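Local coordinates for protein diaminopimelate decarboxylase (Helicobacter pylori, PDB 2QGH) that probably catalyses the pyridoxal-phosphate-dependent decarboxylation of diaminopimelate to lysine, the last step of lysine biosynthesis, at residues Y63-N68 with A84-I89; I105-V110 with L126-E131. One frame throughout, in Å; residues are numbered along the deposited sequence.

Contact 1 (Y63-N68 with A84-I89). With PLP (pyridoxal-5'-phosphate), chain B.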
ATOM      1  N   TYR A  63      22.032  -1.703  -7.889  1.00 15.27           N
ATOM      2  CA  TYR A  63      21.077  -1.834  -6.802  1.00 14.99           C
ATOM      3  C   TYR A  63      19.662  -1.416  -7.234  1.00 15.72           C
ATOM      4  O   TYR A  63      19.449  -0.314  -7.734  1.00 15.43           O
ATOM      5  CB  TYR A  63      21.543  -0.989  -5.616  1.00 16.03           C
ATOM      6  CG  TYR A  63      20.528  -0.905  -4.514  1.00 15.59           C
ATOM      7  CD1 TYR A  63      20.112  -2.054  -3.840  1.00 17.41           C
ATOM      8  CD2 TYR A  63      19.940   0.309  -4.177  1.00 14.47           C
ATOM      9  CE1 TYR A  63      19.138  -1.998  -2.867  1.00 16.57           C
ATOM     10  CE2 TYR A  63      18.958   0.377  -3.203  1.00 15.70           C
ATOM     11  CZ  TYR A  63      18.561  -0.780  -2.555  1.00 16.73           C
ATOM     12  OH  TYR A  63      17.573  -0.728  -1.606  1.00 17.70           O
ATOM     13  N   ALA A  64      18.698  -2.312  -7.060  1.00 16.61           N
ATOM     14  CA  ALA A  64      17.320  -2.018  -7.432  1.00 18.58           C
ATOM     15  C   ALA A  64      16.688  -1.140  -6.346  1.00 19.10           C
ATOM     16  O   ALA A  64      16.318  -1.631  -5.276  1.00 17.52           O
ATOM     17  CB  ALA A  64      16.542  -3.316  -7.594  1.00 19.26           C
ATOM     18  N   LEU A  65      16.579   0.157  -6.633  1.00 19.74           N
ATOM     19  CA  LEU A  65      16.028   1.132  -5.688  1.00 18.83           C
ATOM     20  C   LEU A  65      14.653   0.793  -5.127  1.00 17.73           C
ATOM     21  O   LEU A  65      14.366   1.070  -3.964  1.00 17.77           O
ATOM     22  CB  LEU A  65      16.006   2.532  -6.319  1.00 17.21           C
ATOM     23  CG  LEU A  65      17.318   3.334  -6.245  1.00 18.76           C
ATOM     24  CD1 LEU A  65      18.449   2.549  -6.888  1.00 17.05           C
ATOM     25  CD2 LEU A  65      17.145   4.689  -6.932  1.00 16.55           C
ATOM     26  N   LYS A  66      13.806   0.195  -5.954  1.00 17.58           N
ATOM     27  CA  LYS A  66      12.476  -0.200  -5.518  1.00 17.16           C
ATOM     28  C   LYS A  66      12.528  -0.912  -4.165  1.00 17.94           C
ATOM     29  O   LYS A  66      11.589  -0.823  -3.381  1.00 19.31           O
ATOM     30  CB  LYS A  66      11.848  -1.120  -6.561  1.00 20.69           C
ATOM     31  CG  LYS A  66      12.680  -2.362  -6.856  1.00 21.02           C
ATOM     32  CD  LYS A  66      12.088  -3.164  -7.993  1.00 25.24           C
ATOM     33  CE  LYS A  66      12.100  -2.357  -9.287  1.00 29.48           C
ATOM     34  NZ  LYS A  66      13.486  -2.009  -9.708  1.00 32.58           N
ATOM     35  N   ALA A  67      13.621  -1.619  -3.880  1.00 17.72           N
ATOM     36  CA  ALA A  67      13.742  -2.320  -2.598  1.00 17.17           C
ATOM     37  C   ALA A  67      13.730  -1.314  -1.450  1.00 17.96           C
ATOM     38  O   ALA A  67      12.974  -1.457  -0.487  1.00 16.63           O
ATOM     39  CB  ALA A  67      15.024  -3.143  -2.556  1.00 15.31           C
ATOM     40  N   ASN A  68      14.579  -0.295  -1.567  1.00 16.82           N
ATOM     41  CA  ASN A  68      14.688   0.763  -0.572  1.00 15.98           C
ATOM     42  C   ASN A  68      15.483   1.894  -1.212  1.00 15.77           C
ATOM     43  O   ASN A  68      16.645   1.716  -1.562  1.00 15.47           O
ATOM     44  CB  ASN A  68      15.411   0.268   0.682  1.00 15.74           C
ATOM     45  CG  ASN A  68      15.173   1.171   1.876  1.00 14.90           C
ATOM     46  OD1 ASN A  68      15.244   2.387   1.760  1.00 16.91           O
ATOM     47  ND2 ASN A  68      14.888   0.578   3.027  1.00 16.80           N
ATOM     48  N   ALA A  84      22.803   1.642 -10.168  1.00 15.11           N
ATOM     49  CA  ALA A  84      21.406   1.745  -9.760  1.00 15.93           C
ATOM     50  C   ALA A  84      20.434   1.259 -10.822  1.00 14.94           C
ATOM     51  O   ALA A  84      20.532   1.638 -11.983  1.00 17.16           O
ATOM     52  CB  ALA A  84      21.078   3.189  -9.386  1.00 14.76           C
ATOM     53  N   ASP A  85      19.511   0.394 -10.424  1.00 16.14           N
ATOM     54  CA  ASP A  85      18.484  -0.094 -11.341  1.00 16.40           C
ATOM     55  C   ASP A  85      17.250   0.713 -10.960  1.00 14.78           C
ATOM     56  O   ASP A  85      16.715   0.564  -9.862  1.00 11.95           O
ATOM     57  CB  ASP A  85      18.234  -1.587 -11.142  1.00 16.73           C
ATOM     58  CG  ASP A  85      16.908  -2.038 -11.724  1.00 20.80           C
ATOM     59  OD1 ASP A  85      16.605  -1.684 -12.886  1.00 24.06           O
ATOM     60  OD2 ASP A  85      16.167  -2.759 -11.016  1.00 22.13           O
ATOM     61  N   CYS A  86      16.828   1.587 -11.866  1.00 14.99           N
ATOM     62  CA  CYS A  86      15.689   2.465 -11.630  1.00 15.17           C
ATOM     63  C   CYS A  86      14.486   2.117 -12.491  1.00 15.74           C
ATOM     64  O   CYS A  86      14.633   1.542 -13.575  1.00 15.55           O
ATOM     65  CB  CYS A  86      16.117   3.908 -11.885  1.00 12.13           C
ATOM     66  SG  CYS A  86      17.545   4.404 -10.874  1.00 15.61           S
ATOM     67  N   VAL A  87      13.292   2.463 -12.012  1.00 14.91           N
ATOM     68  CA  VAL A  87      12.076   2.176 -12.765  1.00 14.87           C
ATOM     69  C   VAL A  87      11.228   3.433 -12.952  1.00 16.31           C
ATOM     70  O   VAL A  87      10.099   3.366 -13.438  1.00 18.36           O
ATOM     71  CB  VAL A  87      11.244   1.041 -12.075  1.00 17.09           C
ATOM     72  CG1 VAL A  87      10.615   1.546 -10.754  1.00 11.61           C
ATOM     73  CG2 VAL A  87      10.187   0.516 -13.031  1.00 12.93           C
ATOM     74  N   SER A  88      11.782   4.584 -12.586  1.00 16.21           N
ATOM     75  CA  SER A  88      11.070   5.856 -12.720  1.00 16.59           C
ATOM     76  C   SER A  88      12.036   7.026 -12.674  1.00 16.87           C
ATOM     77  O   SER A  88      13.153   6.896 -12.175  1.00 19.63           O
ATOM     78  CB  SER A  88      10.058   6.027 -11.586  1.00 16.50           C
ATOM     79  OG  SER A  88      10.721   6.256 -10.351  1.00 18.27           O
ATOM     80  N   ILE A  89      11.610   8.174 -13.189  1.00 16.85           N
ATOM     81  CA  ILE A  89      12.462   9.354 -13.161  1.00 14.96           C
ATOM     82  C   ILE A  89      12.731   9.683 -11.701  1.00 15.86           C
ATOM     83  O   ILE A  89      13.817  10.141 -11.349  1.00 17.67           O
ATOM     84  CB  ILE A  89      11.806  10.572 -13.879  1.00 15.07           C
ATOM     85  CG1 ILE A  89      12.721  11.796 -13.765  1.00 14.76           C
ATOM     86  CG2 ILE A  89      10.437  10.866 -13.295  1.00 14.56           C
ATOM     87  CD1 ILE A  89      14.131  11.573 -14.325  1.00 11.15           C
TER
HETATM   88  N1  PLP B 406      15.474  -5.804 -11.551  1.00 17.02           N
HETATM   89  C2  PLP B 406      14.171  -5.731 -12.089  1.00 17.99           C
HETATM   90  C2A PLP B 406      13.962  -5.380 -13.509  1.00 17.22           C
HETATM   91  C3  PLP B 406      13.051  -5.981 -11.200  1.00 19.36           C
HETATM   92  O3  PLP B 406      11.753  -5.906 -11.667  1.00 21.26           O
HETATM   93  C4  PLP B 406      13.265  -6.297  -9.859  1.00 19.36           C
HETATM   94  C4A PLP B 406      12.067  -6.791  -9.128  1.00 18.04           C
HETATM   95  C5  PLP B 406      14.563  -6.354  -9.330  1.00 17.41           C
HETATM   96  C6  PLP B 406      15.694  -6.130 -10.206  1.00 17.69           C
HETATM   97  C5A PLP B 406      14.921  -6.431  -7.909  1.00 18.10           C
HETATM   98  O4P PLP B 406      14.827  -7.772  -7.487  1.00 17.92           O
HETATM   99  P   PLP B 406      15.100  -8.162  -6.102  1.00 17.17           P
HETATM  100  O1P PLP B 406      14.722  -7.186  -4.945  1.00 16.63           O
HETATM  101  O2P PLP B 406      16.669  -8.426  -6.106  1.00 17.77           O
HETATM  102  O3P PLP B 406      14.275  -9.485  -5.867  1.00 17.91           O
HETATM  103  O   HOH W   1      14.200   0.312  -8.996  1.00 13.54           O
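Lys66 and Asp85 slant across one another over one face of the pyridine ring of the cofactor. With CG placed between its backbone N and carbonyl carbon (chi1 57°), the Lys66 chain then folds at chi3 and chi4, bringing NZ to 3.1 Å from Asp85 OD2 in a salt bridge whose hydrogen bond is weak. The same OD2 lies over the ring at PLP N1, 3.2 Å away and out of the ring plane, while CD of Lys66 packs 3.8 Å from PLP C4A. Ala64, on the same face of the sheet as Asp85, fits CB against PLP C5A at 3.5 Å. A water links two backbone atoms, accepting from Lys66 N and donating to Asp85 O.

Leu65 turns its two branches to separate partners, CD1 to Ala84 CB (3.7 Å) and CD2 to Cys86 SG (4.0 Å). The backbones run parallel: Asp85 N donates to Tyr63 O at 2.8 Å, and Asp85 O takes a longer bond from Leu65 N. Strands 59-64 and 83-86, joined by helix 71-79, thus form a beta-alpha-beta unit whose C-terminal strand ends make part of the PLP pocket of a parallel beta/alpha barrel.

Contact 2 (I105-V110 with L126-E131); sequences IVFSGV and LFLNVE
Val106 and Phe127 sit side by side on neighbouring strands of a parallel eight-stranded barrel, where strands 105-107 and 127-130 form a beta-alpha-beta unit through helix 114-122. The strand axes diverge by 28°.

Three backbone hydrogen bonds tie the edges together. Phe107 uses both of its backbone polar atoms, its N donating to Phe127 O at 3.1 Å and its O accepting from Asn129 N at 2.7 Å. At the N-terminal end, Leu126 N reaches Ile105 O at 2.8 Å, but the bond is bent, with 136° at the hydrogen.

Apolar packing divides between the two faces. On one, Phe127 places CG between its backbone N and carbonyl carbon (chi1 60°), which swings the ring alongside Val106; CG1 of Val106 lies over the ring face, 3.8 Å from its centroid, in a CH-pi contact. Leu126 CB and CD1 touch the same methyl group. On the other face, Phe107 CD2 comes within 4.3 Å of Leu128 CG, and both side chains pack on helix 114-122; Lys112, just before that helix, makes a cation-pi contact with the Phe107 ring.

Polar side chains take over toward the C-terminal strand ends. Glu131 lays CG 3.5 Å from Gly109 O and bends at chi2, beyond it, and its carboxylate is held by Gly178 N and Arg155. The amide of Asn129 is gripped at both ends: OD1 pairs with Ser153 OG, and ND2 donates to Ser108 OG at 3.2 Å, the hydroxyl slightly out of the amide plane.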
ATOM      1  N   ILE A 105      23.680   3.851 -14.081  1.00 16.50           N
ATOM      2  CA  ILE A 105      22.231   3.847 -13.903  1.00 16.15           C
ATOM      3  C   ILE A 105      21.512   3.203 -15.078  1.00 16.44           C
ATOM      4  O   ILE A 105      21.693   3.606 -16.226  1.00 18.79           O
ATOM      5  CB  ILE A 105      21.688   5.295 -13.732  1.00 16.11           C
ATOM      6  CG1 ILE A 105      22.113   5.850 -12.370  1.00 15.02           C
ATOM      7  CG2 ILE A 105      20.151   5.320 -13.853  1.00 15.33           C
ATOM      8  CD1 ILE A 105      21.749   7.309 -12.170  1.00 11.34           C
ATOM      9  N   VAL A 106      20.695   2.200 -14.790  1.00 15.91           N
ATOM     10  CA  VAL A 106      19.930   1.537 -15.834  1.00 16.08           C
ATOM     11  C   VAL A 106      18.451   1.789 -15.537  1.00 17.23           C
ATOM     12  O   VAL A 106      18.021   1.751 -14.386  1.00 15.58           O
ATOM     13  CB  VAL A 106      20.252   0.025 -15.898  1.00 13.96           C
ATOM     14  CG1 VAL A 106      21.702  -0.164 -16.291  1.00 12.48           C
ATOM     15  CG2 VAL A 106      19.989  -0.635 -14.561  1.00 13.90           C
ATOM     16  N   PHE A 107      17.684   2.054 -16.589  1.00 18.46           N
ATOM     17  CA  PHE A 107      16.266   2.390 -16.467  1.00 17.86           C
ATOM     18  C   PHE A 107      15.346   1.348 -17.098  1.00 18.27           C
ATOM     19  O   PHE A 107      15.288   1.215 -18.318  1.00 18.61           O
ATOM     20  CB  PHE A 107      16.065   3.766 -17.120  1.00 16.34           C
ATOM     21  CG  PHE A 107      14.701   4.366 -16.934  1.00 16.97           C
ATOM     22  CD1 PHE A 107      13.760   3.801 -16.072  1.00 16.31           C
ATOM     23  CD2 PHE A 107      14.368   5.533 -17.618  1.00 16.60           C
ATOM     24  CE1 PHE A 107      12.510   4.391 -15.893  1.00 13.08           C
ATOM     25  CE2 PHE A 107      13.120   6.135 -17.448  1.00 16.58           C
ATOM     26  CZ  PHE A 107      12.186   5.556 -16.578  1.00 15.08           C
ATOM     27  N   SER A 108      14.642   0.602 -16.251  1.00 18.62           N
ATOM     28  CA  SER A 108      13.687  -0.411 -16.698  1.00 20.76           C
ATOM     29  C   SER A 108      12.289   0.177 -16.567  1.00 20.51           C
ATOM     30  O   SER A 108      12.129   1.301 -16.099  1.00 20.21           O
ATOM     31  CB  SER A 108      13.788  -1.671 -15.833  1.00 21.73           C
ATOM     32  OG  SER A 108      14.822  -2.532 -16.293  1.00 25.30           O
ATOM     33  N   GLY A 109      11.278  -0.575 -16.978  1.00 19.79           N
ATOM     34  CA  GLY A 109       9.923  -0.074 -16.868  1.00 18.93           C
ATOM     35  C   GLY A 109       9.083  -0.280 -18.110  1.00 21.29           C
ATOM     36  O   GLY A 109       9.456   0.124 -19.220  1.00 20.88           O
ATOM     37  N   VAL A 110       7.933  -0.916 -17.918  1.00 20.64           N
ATOM     38  CA  VAL A 110       7.017  -1.172 -19.013  1.00 19.86           C
ATOM     39  C   VAL A 110       6.190   0.086 -19.290  1.00 20.70           C
ATOM     40  O   VAL A 110       5.612   0.243 -20.369  1.00 21.49           O
ATOM     41  CB  VAL A 110       6.073  -2.347 -18.667  1.00 21.53           C
ATOM     42  CG1 VAL A 110       5.098  -1.945 -17.576  1.00 21.73           C
ATOM     43  CG2 VAL A 110       5.335  -2.790 -19.896  1.00 22.69           C
ATOM     44  N   LEU A 126      23.272   4.743 -18.235  1.00 16.00           N
ATOM     45  CA  LEU A 126      23.862   3.648 -19.023  1.00 16.54           C
ATOM     46  C   LEU A 126      22.987   3.230 -20.203  1.00 17.06           C
ATOM     47  O   LEU A 126      23.429   3.211 -21.349  1.00 16.84           O
ATOM     48  CB  LEU A 126      24.149   2.428 -18.150  1.00 15.58           C
ATOM     49  CG  LEU A 126      25.532   1.780 -18.341  1.00 15.34           C
ATOM     50  CD1 LEU A 126      25.533   0.405 -17.709  1.00 11.57           C
ATOM     51  CD2 LEU A 126      25.875   1.669 -19.811  1.00 16.29           C
ATOM     52  N   PHE A 127      21.745   2.871 -19.927  1.00 17.15           N
ATOM     53  CA  PHE A 127      20.867   2.500 -21.017  1.00 18.05           C
ATOM     54  C   PHE A 127      19.436   2.400 -20.554  1.00 18.64           C
ATOM     55  O   PHE A 127      19.170   2.342 -19.347  1.00 17.76           O
ATOM     56  CB  PHE A 127      21.320   1.176 -21.676  1.00 17.22           C
ATOM     57  CG  PHE A 127      21.349  -0.029 -20.745  1.00 13.99           C
ATOM     58  CD1 PHE A 127      20.206  -0.454 -20.076  1.00 15.59           C
ATOM     59  CD2 PHE A 127      22.510  -0.782 -20.611  1.00 14.59           C
ATOM     60  CE1 PHE A 127      20.219  -1.613 -19.295  1.00 15.52           C
ATOM     61  CE2 PHE A 127      22.535  -1.943 -19.832  1.00 13.69           C
ATOM     62  CZ  PHE A 127      21.386  -2.359 -19.173  1.00 14.97           C
ATOM     63  N   LEU A 128      18.524   2.431 -21.521  1.00 18.47           N
ATOM     64  CA  LEU A 128      17.101   2.292 -21.252  1.00 18.95           C
ATOM     65  C   LEU A 128      16.768   0.851 -21.614  1.00 18.07           C
ATOM     66  O   LEU A 128      17.077   0.394 -22.712  1.00 17.32           O
ATOM     67  CB  LEU A 128      16.275   3.253 -22.113  1.00 21.31           C
ATOM     68  CG  LEU A 128      15.946   4.634 -21.532  1.00 23.23           C
ATOM     69  CD1 LEU A 128      17.191   5.490 -21.467  1.00 26.81           C
ATOM     70  CD2 LEU A 128      14.903   5.310 -22.396  1.00 25.11           C
ATOM     71  N   ASN A 129      16.162   0.132 -20.677  1.00 18.09           N
ATOM     72  CA  ASN A 129      15.800  -1.258 -20.903  1.00 17.11           C
ATOM     73  C   ASN A 129      14.351  -1.258 -21.340  1.00 16.32           C
ATOM     74  O   ASN A 129      13.449  -1.088 -20.523  1.00 14.98           O
ATOM     75  CB  ASN A 129      15.996  -2.049 -19.613  1.00 17.48           C
ATOM     76  CG  ASN A 129      15.967  -3.540 -19.836  1.00 16.29           C
ATOM     77  OD1 ASN A 129      16.553  -4.046 -20.795  1.00 16.21           O
ATOM     78  ND2 ASN A 129      15.297  -4.254 -18.947  1.00 14.55           N
ATOM     79  N   VAL A 130      14.130  -1.434 -22.641  1.00 17.78           N
ATOM     80  CA  VAL A 130      12.775  -1.386 -23.183  1.00 18.34           C
ATOM     81  C   VAL A 130      12.013  -2.702 -23.080  1.00 18.37           C
ATOM     82  O   VAL A 130      12.579  -3.785 -23.240  1.00 18.57           O
ATOM     83  CB  VAL A 130      12.785  -0.885 -24.647  1.00 16.54           C
ATOM     84  CG1 VAL A 130      13.923   0.100 -24.837  1.00 17.23           C
ATOM     85  CG2 VAL A 130      12.910  -2.030 -25.594  1.00 19.31           C
ATOM     86  N   GLU A 131      10.715  -2.587 -22.822  1.00 19.76           N
ATOM     87  CA  GLU A 131       9.867  -3.750 -22.650  1.00 20.91           C
ATOM     88  C   GLU A 131       8.850  -3.943 -23.772  1.00 21.16           C
ATOM     89  O   GLU A 131       8.150  -4.952 -23.804  1.00 20.73           O
ATOM     90  CB  GLU A 131       9.151  -3.649 -21.300  1.00 21.26           C
ATOM     91  CG  GLU A 131      10.060  -3.224 -20.151  1.00 22.49           C
ATOM     92  CD  GLU A 131      10.134  -4.252 -19.033  1.00 22.93           C
ATOM     93  OE1 GLU A 131      10.736  -3.943 -17.984  1.00 23.07           O
ATOM     94  OE2 GLU A 131       9.595  -5.366 -19.207  1.00 21.71           O
TER

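How the contacts relate
Both contacts are buried, and each joins consecutive strands of the same barrel, with contact 1 lying nearer the centre of the chain. Strands 83-86 and 105-107 are themselves neighbours: Cys86 N probably bonds to Val106 O, and Cys86 O to Ser108 N, so strands 59-64, 83-86, 105-107 and 127-130 follow one another in the sheet. The Phe107 ring of contact 2 also packs by CE1 against the backbone of Val87 and Ser88, just past strand 83-86. Contact 1 is built round the cofactor, with a salt bridge over its ring, whereas contact 2 is apolar along the strands and polar at their C-terminal ends, where Ser108 approaches the cofactor. Both also reach the second subunit.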